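Long-range contacts in Apc35852 (Geobacillus stearothermophilus, PDB 1U9C), which is of unknown function but belongs to the DJ-1/PfpI family, whose relatives include chaperones and cysteine proteases, and may share such an activity: residues A[82-87]-A[111-116]; A[8-13]-A[92-97]; A[101-106]-A[168-173]; A[22-27]-A[56-61]; A[149-154]-A[183-188]. All coordinates share one frame; numbering follows the deposited sequence.

Contact 1: A[82-87]-A[111-116]; sequences LSKDDA and LQYVLQ
K84 lays its aliphatic chain across one face of the Y113 ring, the two side chains crossing at about a right angle. K84 CD stands 4.0 Å from the centroid of the Y113 ring, over the face but offset toward the rim, in a CH-pi contact. K84 CG is 3.7 Å from Y113 CD2. Beyond CG the lysine is fully extended (chi3 179°), and NZ forms a salt bridge with E109. K84 NZ is 5.2 Å from the centroid of the Y113 ring, so any cation-pi attraction is long and at most weak. A87 CB meets the same ring obliquely at Y113 CE2, 3.9 Å away. With Y113 replaced by an alanine, the K84 methylenes would probably lose the ring they lie on, and a gap would open beside A87. Deeper in, V114 CG2 lies 3.7 Å from S83 O, just before the 3-10 turn 84-87, and near A87 N. L82 CD2 rests on L111, 3.9 Å from L111 CA. The loop is held by its own polar bonds: S83 OG accepts from D85 N in an ST turn, and S83 N donates to D86 OD2 at 3.0 Å. No hydrogen bond crosses between 82-87 and 111-116, so the loop meets helix 109-120 through apolar and CH-pi packing, while K84 and D86 find their charge partners in E109 and K46.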
# COMPACT_ATOMS: atom_id res chain seq x y z
N LEU A 82 -9.85 -10.29 -0.71
CA LEU A 82 -9.71 -9.87 0.66
C LEU A 82 -11.01 -10.15 1.43
O LEU A 82 -12.07 -9.83 0.98
CB LEU A 82 -9.46 -8.37 0.71
CG LEU A 82 -9.16 -7.77 2.07
CD1 LEU A 82 -7.90 -8.31 2.61
CD2 LEU A 82 -9.22 -6.27 1.98
N SER A 83 -10.84 -10.65 2.64
CA SER A 83 -11.96 -11.00 3.58
C SER A 83 -11.70 -10.35 4.91
O SER A 83 -10.58 -10.11 5.31
CB SER A 83 -11.98 -12.52 3.75
OG SER A 83 -12.83 -12.95 4.76
N LYS A 84 -12.78 -10.18 5.69
CA LYS A 84 -12.61 -9.81 7.11
C LYS A 84 -11.83 -10.86 7.91
O LYS A 84 -11.16 -10.51 8.87
CB LYS A 84 -13.93 -9.49 7.76
CG LYS A 84 -14.57 -8.27 7.19
CD LYS A 84 -15.80 -7.79 7.96
CE LYS A 84 -16.36 -6.50 7.31
NZ LYS A 84 -17.75 -6.21 7.74
N ASP A 85 -11.81 -12.10 7.44
CA ASP A 85 -10.97 -13.15 8.05
C ASP A 85 -9.47 -12.77 8.02
O ASP A 85 -8.67 -13.19 8.84
CB ASP A 85 -11.19 -14.51 7.35
CG ASP A 85 -12.56 -15.09 7.55
OD1 ASP A 85 -13.24 -14.65 8.50
OD2 ASP A 85 -13.02 -15.99 6.82
N ASP A 86 -9.08 -12.01 7.01
CA ASP A 86 -7.67 -11.54 6.89
C ASP A 86 -7.26 -10.49 7.90
O ASP A 86 -6.09 -10.07 7.93
CB ASP A 86 -7.41 -11.02 5.49
CG ASP A 86 -7.59 -12.08 4.44
OD1 ASP A 86 -7.13 -13.25 4.59
OD2 ASP A 86 -8.16 -11.78 3.35
N ALA A 87 -8.22 -10.09 8.78
CA ALA A 87 -7.92 -9.15 9.84
C ALA A 87 -7.06 -9.74 10.92
O ALA A 87 -6.45 -8.99 11.67
CB ALA A 87 -9.19 -8.63 10.48
N LEU A 111 -11.48 -3.54 3.73
CA LEU A 111 -10.13 -3.05 4.01
C LEU A 111 -10.11 -2.15 5.25
O LEU A 111 -9.17 -2.21 6.02
CB LEU A 111 -9.55 -2.36 2.75
CG LEU A 111 -8.13 -1.80 2.90
CD1 LEU A 111 -7.15 -2.89 3.17
CD2 LEU A 111 -7.74 -1.06 1.60
N GLN A 112 -11.14 -1.31 5.42
CA GLN A 112 -11.20 -0.46 6.62
C GLN A 112 -11.23 -1.31 7.88
O GLN A 112 -10.55 -1.03 8.85
CB GLN A 112 -12.41 0.45 6.58
CG GLN A 112 -12.32 1.64 5.60
CD GLN A 112 -13.66 2.33 5.47
OE1 GLN A 112 -14.59 2.08 6.25
NE2 GLN A 112 -13.78 3.15 4.44
N TYR A 113 -12.02 -2.37 7.83
CA TYR A 113 -12.14 -3.27 8.96
C TYR A 113 -10.83 -3.99 9.26
O TYR A 113 -10.38 -4.08 10.38
CB TYR A 113 -13.22 -4.30 8.66
CG TYR A 113 -13.39 -5.25 9.80
CD1 TYR A 113 -14.26 -4.96 10.84
CD2 TYR A 113 -12.70 -6.44 9.85
CE1 TYR A 113 -14.42 -5.83 11.91
CE2 TYR A 113 -12.83 -7.30 10.93
CZ TYR A 113 -13.70 -7.00 11.94
OH TYR A 113 -13.84 -7.88 13.00
N VAL A 114 -10.16 -4.51 8.23
CA VAL A 114 -8.86 -5.11 8.36
C VAL A 114 -7.85 -4.14 8.93
O VAL A 114 -7.16 -4.51 9.90
CB VAL A 114 -8.43 -5.70 7.00
CG1 VAL A 114 -7.01 -6.15 7.09
CG2 VAL A 114 -9.31 -6.88 6.63
N LEU A 115 -7.72 -2.93 8.42
CA LEU A 115 -6.72 -1.99 8.90
C LEU A 115 -7.04 -1.63 10.35
O LEU A 115 -6.12 -1.49 11.15
CB LEU A 115 -6.69 -0.74 8.04
CG LEU A 115 -6.05 -0.94 6.67
CD1 LEU A 115 -6.38 0.17 5.76
CD2 LEU A 115 -4.53 -1.11 6.80
N GLN A 116 -8.31 -1.48 10.69
CA GLN A 116 -8.67 -1.21 12.09
C GLN A 116 -8.15 -2.28 13.02
O GLN A 116 -7.57 -1.98 14.11
CB GLN A 116 -10.18 -1.10 12.22
CG GLN A 116 -10.70 -0.94 13.68
CD GLN A 116 -12.14 -0.57 13.75
OE1 GLN A 116 -12.98 -1.33 14.24
NE2 GLN A 116 -12.44 0.62 13.31

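Contact 2: A[8-13]-A[92-97]; sequences VLMVVT and AIFLPG
L9 and I93 lie side by side on one face of a parallel sheet, while M10 and F94 do the same on the other. Three backbone bonds join the strands. L9 N donates to A92 O, F94 N to L9 O at 2.8 Å, and V11 N to F94 O. On the L9 face, L9 CD2 rests 3.9 Å from I93 CD1, and V11 CG2 reaches the same methyl. I93 has CG1 anti to its backbone N (chi1 -176°), and CD1 continues outward to meet both. On the M10 face the methionine bends at chi3 (76°), which brings M10 CE to 3.9 Å from F94 CD2.

The ladder ends at P96, which has no N-H to offer. V11 O is buried there without a polar partner, with P96 CD 3.2 Å away. V12 CG1 packs on P96 CG at 3.7 Å. Past this point the strands spread apart and a water fills in. It accepts from T13 N at 3.1 Å and donates to P96 O and G97 O.

These adjacent parallel strands form the core of the alpha/beta sandwich of the DJ-1/PfpI family. Strand 44-49 is hydrogen-bonded to the other edge of 7-12, and 124-127 is the next parallel strand beyond 92-95. Helix 28-40 covers the M10 face, with F31 against M10 and V12, F38 against V8, and P34 against F94.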
# COMPACT_ATOMS: atom_id res chain seq x y z
N VAL A 8 2.89 -12.08 6.29
CA VAL A 8 2.61 -10.76 5.71
C VAL A 8 1.41 -10.87 4.77
O VAL A 8 1.38 -11.72 3.89
CB VAL A 8 3.82 -10.15 4.96
CG1 VAL A 8 3.50 -8.82 4.39
CG2 VAL A 8 5.02 -10.07 5.87
N LEU A 9 0.45 -9.98 4.96
CA LEU A 9 -0.70 -9.85 4.07
C LEU A 9 -0.42 -8.70 3.10
O LEU A 9 -0.19 -7.58 3.54
CB LEU A 9 -1.96 -9.54 4.87
CG LEU A 9 -3.22 -9.26 4.06
CD1 LEU A 9 -3.66 -10.49 3.28
CD2 LEU A 9 -4.32 -8.75 4.99
N MET A 10 -0.45 -8.95 1.80
CA MET A 10 -0.32 -7.88 0.80
C MET A 10 -1.64 -7.65 0.11
O MET A 10 -2.28 -8.66 -0.23
CB MET A 10 0.75 -8.23 -0.22
CG MET A 10 2.14 -8.42 0.43
SD MET A 10 3.50 -8.64 -0.75
CE MET A 10 3.71 -6.96 -1.32
N VAL A 11 -2.07 -6.40 -0.01
CA VAL A 11 -3.38 -6.13 -0.62
C VAL A 11 -3.19 -5.12 -1.73
O VAL A 11 -2.64 -4.04 -1.53
CB VAL A 11 -4.38 -5.60 0.42
CG1 VAL A 11 -5.76 -5.48 -0.23
CG2 VAL A 11 -4.48 -6.48 1.64
N VAL A 12 -3.66 -5.48 -2.93
CA VAL A 12 -3.55 -4.63 -4.10
C VAL A 12 -4.93 -4.31 -4.71
O VAL A 12 -5.94 -4.96 -4.50
CB VAL A 12 -2.62 -5.26 -5.17
CG1 VAL A 12 -1.25 -5.48 -4.58
CG2 VAL A 12 -3.20 -6.58 -5.74
N THR A 13 -4.90 -3.24 -5.52
CA THR A 13 -6.09 -2.75 -6.27
C THR A 13 -6.46 -3.67 -7.41
O THR A 13 -5.66 -4.46 -7.92
CB THR A 13 -5.76 -1.34 -6.80
OG1 THR A 13 -6.93 -0.73 -7.40
CG2 THR A 13 -4.72 -1.34 -7.89
N ALA A 92 1.99 -8.34 9.67
CA ALA A 92 2.09 -7.08 8.93
C ALA A 92 1.10 -7.08 7.76
O ALA A 92 0.86 -8.16 7.17
CB ALA A 92 3.50 -6.79 8.40
N ILE A 93 0.64 -5.89 7.38
CA ILE A 93 -0.11 -5.71 6.10
C ILE A 93 0.69 -4.69 5.33
O ILE A 93 1.23 -3.71 5.86
CB ILE A 93 -1.57 -5.26 6.39
CG1 ILE A 93 -2.34 -5.18 5.08
CG2 ILE A 93 -1.66 -3.95 7.13
CD1 ILE A 93 -3.85 -4.91 5.33
N PHE A 94 0.74 -4.93 4.00
CA PHE A 94 1.46 -4.08 3.06
C PHE A 94 0.55 -3.70 1.89
O PHE A 94 0.04 -4.59 1.24
CB PHE A 94 2.70 -4.85 2.57
CG PHE A 94 3.71 -3.97 1.89
CD1 PHE A 94 4.84 -3.52 2.56
CD2 PHE A 94 3.53 -3.52 0.57
CE1 PHE A 94 5.74 -2.69 1.94
CE2 PHE A 94 4.45 -2.68 -0.02
CZ PHE A 94 5.55 -2.28 0.70
N LEU A 95 0.42 -2.41 1.66
CA LEU A 95 -0.43 -1.86 0.58
C LEU A 95 0.38 -1.19 -0.49
O LEU A 95 0.78 -0.04 -0.35
CB LEU A 95 -1.41 -0.82 1.19
CG LEU A 95 -2.32 -1.31 2.30
CD1 LEU A 95 -3.25 -0.17 2.75
CD2 LEU A 95 -3.01 -2.50 2.02
N PRO A 96 0.67 -1.90 -1.58
CA PRO A 96 1.24 -1.25 -2.74
C PRO A 96 0.24 -0.24 -3.31
O PRO A 96 -0.94 -0.24 -3.03
CB PRO A 96 1.42 -2.41 -3.71
CG PRO A 96 1.51 -3.63 -2.85
CD PRO A 96 0.47 -3.33 -1.81
N GLY A 97 0.78 0.59 -4.21
CA GLY A 97 0.01 1.66 -4.88
C GLY A 97 -0.40 1.41 -6.31
O GLY A 97 -0.76 0.30 -6.71
O HOH W 1 -2.29 -1.64 -5.16

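Contact 3: A[101-106]-A[168-173]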
# COMPACT_ATOMS: atom_id res chain seq x y z
N THR A 101 -5.75 2.35 -6.64
CA THR A 101 -6.09 2.34 -5.24
C THR A 101 -6.97 3.51 -4.81
O THR A 101 -7.73 3.39 -3.87
CB THR A 101 -4.83 2.32 -4.32
OG1 THR A 101 -4.05 3.53 -4.56
CG2 THR A 101 -3.96 1.14 -4.57
N MET A 102 -6.80 4.67 -5.43
CA MET A 102 -7.56 5.85 -5.06
C MET A 102 -9.03 5.63 -5.26
O MET A 102 -9.86 6.37 -4.68
CB MET A 102 -7.09 7.06 -5.89
CG MET A 102 -5.62 7.46 -5.58
SD MET A 102 -5.50 8.25 -3.96
CE MET A 102 -6.20 9.90 -4.28
N PHE A 103 -9.39 4.69 -6.11
CA PHE A 103 -10.80 4.39 -6.43
C PHE A 103 -11.40 3.17 -5.75
O PHE A 103 -12.63 3.05 -5.68
CB PHE A 103 -10.94 4.19 -7.93
CG PHE A 103 -10.53 5.39 -8.72
CD1 PHE A 103 -11.44 6.38 -9.01
CD2 PHE A 103 -9.23 5.54 -9.12
CE1 PHE A 103 -11.08 7.50 -9.70
CE2 PHE A 103 -8.85 6.64 -9.82
CZ PHE A 103 -9.77 7.65 -10.09
N ASP A 104 -10.60 2.21 -5.33
CA ASP A 104 -11.16 1.01 -4.68
C ASP A 104 -10.61 0.76 -3.26
O ASP A 104 -11.13 -0.16 -2.63
CB ASP A 104 -11.07 -0.29 -5.53
CG ASP A 104 -9.68 -0.78 -5.85
OD1 ASP A 104 -8.68 -0.10 -5.53
OD2 ASP A 104 -9.58 -1.94 -6.38
N PHE A 105 -9.65 1.53 -2.75
CA PHE A 105 -9.24 1.37 -1.35
C PHE A 105 -9.97 2.26 -0.33
O PHE A 105 -10.33 1.74 0.71
CB PHE A 105 -7.72 1.64 -1.16
CG PHE A 105 -6.80 0.52 -1.55
CD1 PHE A 105 -7.20 -0.62 -2.22
CD2 PHE A 105 -5.46 0.58 -1.15
CE1 PHE A 105 -6.33 -1.66 -2.50
CE2 PHE A 105 -4.59 -0.43 -1.44
CZ PHE A 105 -5.00 -1.54 -2.10
N PRO A 106 -10.11 3.58 -0.53
CA PRO A 106 -10.52 4.41 0.59
C PRO A 106 -11.85 4.10 1.20
O PRO A 106 -12.05 4.36 2.40
CB PRO A 106 -10.43 5.82 0.04
CG PRO A 106 -10.56 5.69 -1.40
CD PRO A 106 -9.89 4.38 -1.75
N HIS A 168 -8.47 14.45 -11.86
CA HIS A 168 -9.34 13.26 -11.94
C HIS A 168 -9.35 12.41 -10.68
O HIS A 168 -9.89 11.30 -10.67
CB HIS A 168 -8.94 12.38 -13.12
CG HIS A 168 -9.28 12.92 -14.45
ND1 HIS A 168 -10.58 13.21 -14.83
CD2 HIS A 168 -8.49 13.38 -15.46
CE1 HIS A 168 -10.57 13.69 -16.06
NE2 HIS A 168 -9.31 13.84 -16.44
N MET A 169 -8.69 12.85 -9.61
CA MET A 169 -8.74 12.15 -8.35
C MET A 169 -9.95 12.62 -7.56
O MET A 169 -10.30 13.80 -7.58
CB MET A 169 -7.49 12.45 -7.53
CG MET A 169 -6.25 11.83 -8.12
SD MET A 169 -6.24 10.03 -8.33
CE MET A 169 -6.67 9.96 -10.08
N PRO A 170 -10.58 11.67 -6.86
CA PRO A 170 -11.71 11.95 -6.00
C PRO A 170 -11.35 12.83 -4.82
O PRO A 170 -12.24 13.49 -4.25
CB PRO A 170 -12.14 10.56 -5.55
CG PRO A 170 -11.06 9.78 -5.69
CD PRO A 170 -10.30 10.23 -6.91
N PHE A 171 -10.07 12.79 -4.46
CA PHE A 171 -9.47 13.66 -3.43
C PHE A 171 -7.97 13.60 -3.63
O PHE A 171 -7.46 12.72 -4.33
CB PHE A 171 -9.80 13.15 -2.03
CG PHE A 171 -9.34 11.72 -1.78
CD1 PHE A 171 -8.12 11.47 -1.18
CD2 PHE A 171 -10.16 10.66 -2.14
CE1 PHE A 171 -7.71 10.16 -0.97
CE2 PHE A 171 -9.76 9.37 -1.94
CZ PHE A 171 -8.53 9.11 -1.34
N LEU A 172 -7.23 14.52 -3.04
CA LEU A 172 -5.77 14.46 -3.11
C LEU A 172 -5.25 13.75 -1.84
O LEU A 172 -5.65 14.08 -0.74
CB LEU A 172 -5.12 15.84 -3.26
CG LEU A 172 -5.31 16.52 -4.62
CD1 LEU A 172 -4.50 17.78 -4.71
CD2 LEU A 172 -4.99 15.56 -5.76
N LEU A 173 -4.39 12.77 -2.03
CA LEU A 173 -3.98 11.90 -0.95
C LEU A 173 -3.18 12.59 0.18
O LEU A 173 -3.56 12.50 1.33
CB LEU A 173 -3.21 10.74 -1.54
CG LEU A 173 -2.68 9.71 -0.54
CD1 LEU A 173 -3.79 9.22 0.30
CD2 LEU A 173 -2.05 8.53 -1.26
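M102 points its methyl at one face of the F171 ring. M102 CE lies 3.9 Å from the ring centroid of F171, 20° off the normal, and the two side chains cross obliquely. The methionine is bent at chi2 and chi3 (-73° and -75°). That fold turns M102 CE back onto the ring and to 3.1 Å from F171 O, a close approach. M102 SD is oblique to the same ring, a Met-aromatic contact. P106 CG comes to the edge of this ring instead, near its plane, 3.8 Å from F171 CE2.

The contact ties the short helix 101-104 to the loop that enters helix 173-179, where L172 is the N-cap. M102 also touches H130, the residue after the oxidised C129.

M169 crosses M102 at about a right angle, with M169 SD 3.8 Å from M102 CG. M169 CE meets F103 CZ at 3.9 Å, its sulfur oblique to the F103 ring. H168 O stands at the edge of that ring, 3.7 Å from F103 CZ.

Contact 4: A[22-27]-A[56-61]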
# COMPACT_ATOMS: atom_id res chain seq x y z
N HIS A 22 -7.52 7.32 -20.06
CA HIS A 22 -6.61 7.18 -18.93
C HIS A 22 -7.01 5.98 -18.10
O HIS A 22 -8.04 6.02 -17.43
CB HIS A 22 -6.62 8.42 -18.02
CG HIS A 22 -6.01 9.65 -18.62
ND1 HIS A 22 -6.69 10.85 -18.72
CD2 HIS A 22 -4.79 9.85 -19.18
CE1 HIS A 22 -5.91 11.74 -19.30
NE2 HIS A 22 -4.75 11.17 -19.58
N LYS A 23 -6.21 4.91 -18.18
CA LYS A 23 -6.40 3.68 -17.37
C LYS A 23 -5.30 3.50 -16.38
O LYS A 23 -4.16 3.96 -16.59
CB LYS A 23 -6.33 2.42 -18.27
CG LYS A 23 -7.18 2.57 -19.49
CD LYS A 23 -8.59 3.07 -19.23
CE LYS A 23 -9.54 1.98 -18.81
NZ LYS A 23 -10.89 2.36 -19.26
N THR A 24 -5.63 2.75 -15.34
CA THR A 24 -4.66 2.47 -14.31
C THR A 24 -4.76 1.03 -13.83
O THR A 24 -5.22 0.12 -14.50
CB THR A 24 -4.84 3.51 -13.25
OG1 THR A 24 -3.83 3.45 -12.25
CG2 THR A 24 -6.22 3.47 -12.57
N GLY A 25 -4.20 0.83 -12.65
CA GLY A 25 -4.15 -0.48 -11.94
C GLY A 25 -3.08 -0.42 -10.86
O GLY A 25 -2.82 0.62 -10.35
N LEU A 26 -2.56 -1.58 -10.51
CA LEU A 26 -1.44 -1.71 -9.57
C LEU A 26 -0.17 -1.24 -10.21
O LEU A 26 0.11 -1.53 -11.38
CB LEU A 26 -1.30 -3.19 -9.22
CG LEU A 26 0.01 -3.59 -8.56
CD1 LEU A 26 0.22 -3.01 -7.19
CD2 LEU A 26 0.05 -5.13 -8.51
N TRP A 27 0.64 -0.48 -9.46
CA TRP A 27 1.97 -0.14 -9.91
C TRP A 27 2.89 -1.33 -9.61
O TRP A 27 3.22 -1.56 -8.45
CB TRP A 27 2.53 1.12 -9.22
CG TRP A 27 3.67 1.67 -9.94
CD1 TRP A 27 4.99 1.31 -9.80
CD2 TRP A 27 3.63 2.58 -11.03
NE1 TRP A 27 5.77 1.99 -10.72
CE2 TRP A 27 4.94 2.76 -11.48
CE3 TRP A 27 2.59 3.28 -11.66
CZ2 TRP A 27 5.24 3.60 -12.53
CZ3 TRP A 27 2.90 4.12 -12.71
CH2 TRP A 27 4.18 4.27 -13.12
N PRO A 56 -5.04 -6.08 -12.51
CA PRO A 56 -4.61 -5.25 -13.64
C PRO A 56 -3.43 -4.38 -13.24
O PRO A 56 -3.37 -3.88 -12.11
CB PRO A 56 -5.84 -4.35 -13.89
CG PRO A 56 -6.45 -4.18 -12.52
CD PRO A 56 -6.23 -5.53 -11.82
N LEU A 57 -2.50 -4.20 -14.16
CA LEU A 57 -1.33 -3.41 -13.88
C LEU A 57 -1.46 -2.05 -14.57
O LEU A 57 -1.92 -1.97 -15.72
CB LEU A 57 -0.09 -4.14 -14.41
CG LEU A 57 0.09 -5.56 -13.81
CD1 LEU A 57 1.36 -6.29 -14.38
CD2 LEU A 57 0.13 -5.45 -12.26
N ASP A 58 -1.02 -1.02 -13.91
CA ASP A 58 -0.96 0.32 -14.52
C ASP A 58 -0.06 0.18 -15.71
O ASP A 58 1.07 -0.29 -15.58
CB ASP A 58 -0.45 1.34 -13.57
CG ASP A 58 -0.56 2.75 -14.11
OD1 ASP A 58 -0.00 3.03 -15.18
OD2 ASP A 58 -1.30 3.62 -13.53
N PRO A 59 -0.47 0.61 -16.90
CA PRO A 59 0.36 0.45 -18.08
C PRO A 59 1.66 1.17 -18.02
O PRO A 59 2.61 0.72 -18.66
CB PRO A 59 -0.52 0.98 -19.20
CG PRO A 59 -1.79 1.36 -18.65
CD PRO A 59 -1.78 1.19 -17.23
N ARG A 60 1.79 2.23 -17.25
CA ARG A 60 3.07 2.92 -17.16
C ARG A 60 4.08 2.15 -16.29
O ARG A 60 5.24 2.52 -16.19
CB ARG A 60 2.88 4.36 -16.63
CG ARG A 60 2.14 5.27 -17.61
CD ARG A 60 3.00 5.67 -18.80
NE ARG A 60 4.26 6.36 -18.46
CZ ARG A 60 4.38 7.66 -18.19
NH1 ARG A 60 3.33 8.48 -18.25
NH2 ARG A 60 5.56 8.15 -17.88
N SER A 61 3.64 1.05 -15.66
CA SER A 61 4.46 0.34 -14.69
C SER A 61 4.96 -1.03 -15.17
O SER A 61 5.69 -1.71 -14.45
CB SER A 61 3.68 0.07 -13.38
OG SER A 61 2.75 -1.03 -13.46
O HOH W 2 -1.39 4.85 -16.65
O HOH W 3 -4.65 -1.45 -16.52
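W27 lays its indole flat against S61, with S61 CB 3.5 Å from the centroid of the five-membered ring and over the face. The six-membered end of the indole reaches R60: W27 CH2 is 3.7 Å from R60 CB. Beside this, T24 OG1 donates to D58 OD2 at 2.8 Å, meeting it on the anti side and 30° out of the carboxylate plane. The backbones share a single beta bridge between L26 and L57. L26 N donates to P56 O at 2.9 Å, and D58 N to L26 O at 2.8 Å. G25 comes so close to P56 O that a side chain there would clash. Replacing W27 with an alanine would probably strip the cover from S61 CB and R60 CB and leave a gap between the segments.

An Asx turn positions D58: its OD1 accepts from R60 N on the anti lone pair. D58 O takes two donors, S61 N and S61 OG, and this fixes the serine under the indole. S61 OG in turn accepts from L28 N, at the start of helix 28-40. Further out, one water links K23 O to D58 OD1, and another links T24 O to L57 O. W27 also touches P206.

Contact 5: A[149-154]-A[183-188]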
# COMPACT_ATOMS: atom_id res chain seq x y z
N GLY A 149 -1.90 12.19 14.26
CA GLY A 149 -0.70 12.40 15.07
C GLY A 149 0.51 11.59 14.66
O GLY A 149 1.54 11.61 15.33
N LYS A 150 0.39 10.90 13.54
CA LYS A 150 1.46 10.03 13.06
C LYS A 150 2.24 10.68 11.91
O LYS A 150 1.64 11.39 11.09
CB LYS A 150 0.88 8.71 12.55
CG LYS A 150 0.15 7.87 13.58
CD LYS A 150 1.06 7.40 14.70
CE LYS A 150 1.95 6.26 14.25
NZ LYS A 150 1.25 4.95 14.37
N THR A 151 3.53 10.40 11.84
CA THR A 151 4.40 10.86 10.77
C THR A 151 4.20 9.91 9.59
O THR A 151 4.45 8.72 9.71
CB THR A 151 5.87 10.84 11.20
OG1 THR A 151 6.06 11.78 12.27
CG2 THR A 151 6.78 11.35 10.07
N VAL A 152 3.81 10.45 8.44
CA VAL A 152 3.56 9.64 7.25
C VAL A 152 4.01 10.35 6.01
O VAL A 152 4.14 11.60 5.99
CB VAL A 152 2.11 9.29 7.07
CG1 VAL A 152 1.52 8.67 8.28
CG2 VAL A 152 1.28 10.49 6.60
N THR A 153 4.18 9.55 4.97
CA THR A 153 4.37 10.05 3.62
C THR A 153 3.45 9.35 2.66
O THR A 153 2.80 8.36 3.01
CB THR A 153 5.84 9.96 3.22
OG1 THR A 153 6.10 10.73 2.04
CG2 THR A 153 6.30 8.55 2.90
N SER A 154 3.40 9.86 1.44
CA SER A 154 2.62 9.27 0.35
C SER A 154 3.04 9.96 -0.91
O SER A 154 3.77 10.93 -0.88
CB SER A 154 1.11 9.43 0.51
OG SER A 154 0.66 10.78 0.33
N ASN A 183 0.91 14.06 10.35
CA ASN A 183 2.06 14.95 10.18
C ASN A 183 2.81 14.46 8.98
O ASN A 183 3.53 13.46 9.05
CB ASN A 183 2.95 14.93 11.43
CG ASN A 183 2.24 15.50 12.61
OD1 ASN A 183 1.59 16.53 12.51
ND2 ASN A 183 2.35 14.82 13.75
N PHE A 184 2.61 15.15 7.87
CA PHE A 184 3.08 14.70 6.58
C PHE A 184 4.51 15.15 6.38
O PHE A 184 4.89 16.27 6.75
CB PHE A 184 2.19 15.25 5.46
CG PHE A 184 2.42 14.59 4.14
CD1 PHE A 184 1.73 13.44 3.78
CD2 PHE A 184 3.38 15.08 3.28
CE1 PHE A 184 1.97 12.82 2.55
CE2 PHE A 184 3.63 14.46 2.08
CZ PHE A 184 2.93 13.33 1.72
N VAL A 185 5.29 14.27 5.76
CA VAL A 185 6.67 14.54 5.45
C VAL A 185 6.99 13.86 4.13
O VAL A 185 6.30 12.90 3.69
CB VAL A 185 7.57 14.08 6.62
CG1 VAL A 185 7.63 12.57 6.68
CG2 VAL A 185 8.94 14.75 6.56
N ARG A 186 8.00 14.38 3.45
CA ARG A 186 8.37 13.88 2.15
C ARG A 186 9.80 14.20 1.81
O ARG A 186 10.47 14.93 2.54
CB ARG A 186 7.42 14.47 1.10
CG ARG A 186 7.14 15.95 1.36
CD ARG A 186 6.76 16.68 0.16
NE ARG A 186 7.72 16.51 -0.92
CZ ARG A 186 7.53 16.98 -2.14
NH1 ARG A 186 6.41 17.64 -2.44
NH2 ARG A 186 8.44 16.77 -3.08
N GLY A 187 10.25 13.65 0.70
CA GLY A 187 11.54 13.94 0.13
C GLY A 187 11.32 14.50 -1.27
O GLY A 187 10.17 14.73 -1.72
N GLY A 188 12.41 14.68 -1.99
CA GLY A 188 12.31 15.17 -3.35
C GLY A 188 11.36 14.34 -4.18
O GLY A 188 11.26 13.12 -4.00
O HOH W 4 4.47 12.90 14.17
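F184 spreads its ring beside the 149-154 backbone, with V152 O over one face and S154 OG at the edge. S154 OG is 3.3 Å from F184 CE1, and V152 CG2 is 4.1 Å from F184 CD1. The ring carbon CG is anti to the backbone N (chi1 -167°), which swings the ring along the neighbouring chain toward S154. The V152 and F184 side chains cross at about a right angle.

On the other face of the strands T151 CG2 packs on V185 CG1 at 3.7 Å. Near it a water is held by N183 ND2, 2.9 Å away, and by T151 OG1. The backbones run parallel. N183 N donates to K150 O, V152 N to N183 O, and V185 N to V152 O at 2.9 Å. Past this ladder T153 takes over with its side chain: T153 OG1 donates to V185 O at 2.7 Å, in the carbonyl plane. R186 turns away from the pair. Its NE and NH2 both grip G187 O, and NH2 also salt-bridges E158.

Helix 173-179 covers the F184 side through E174 and R178, and its L173 and L177 touch S154. V152 also packs on L200 and T202 of the main sheet. Two short parallel strands joined through helices 157-163 and 173-179 form a beta-alpha-beta crossover, set against the antiparallel strands 194-197 and 200-203 of the larger sheet.

How the contacts relate
Contact 2 lies nearest the middle of the chain, about 5 Å from its centre. Contact 1 packs on its L9 face, with centres about 11 Å apart and V114 CG1 3.8 Å from I93 CD1. At the C-terminal ends of the strands contact 2 meets two others. T13 OG1 is 2.6 Å from D104 OD1 of contact 3, and W27 N of contact 4 is 3.2 Å from G97 O, both probable hydrogen bonds. Contact 3 adjoins the oxidised C129 through H130, and that cysteine is probably the reactive one, as in relatives. Contact 5 touches contact 3, with L173 CG 3.6 Å from S154 OG. Contacts 4 and 5 are about 25 Å apart between centres.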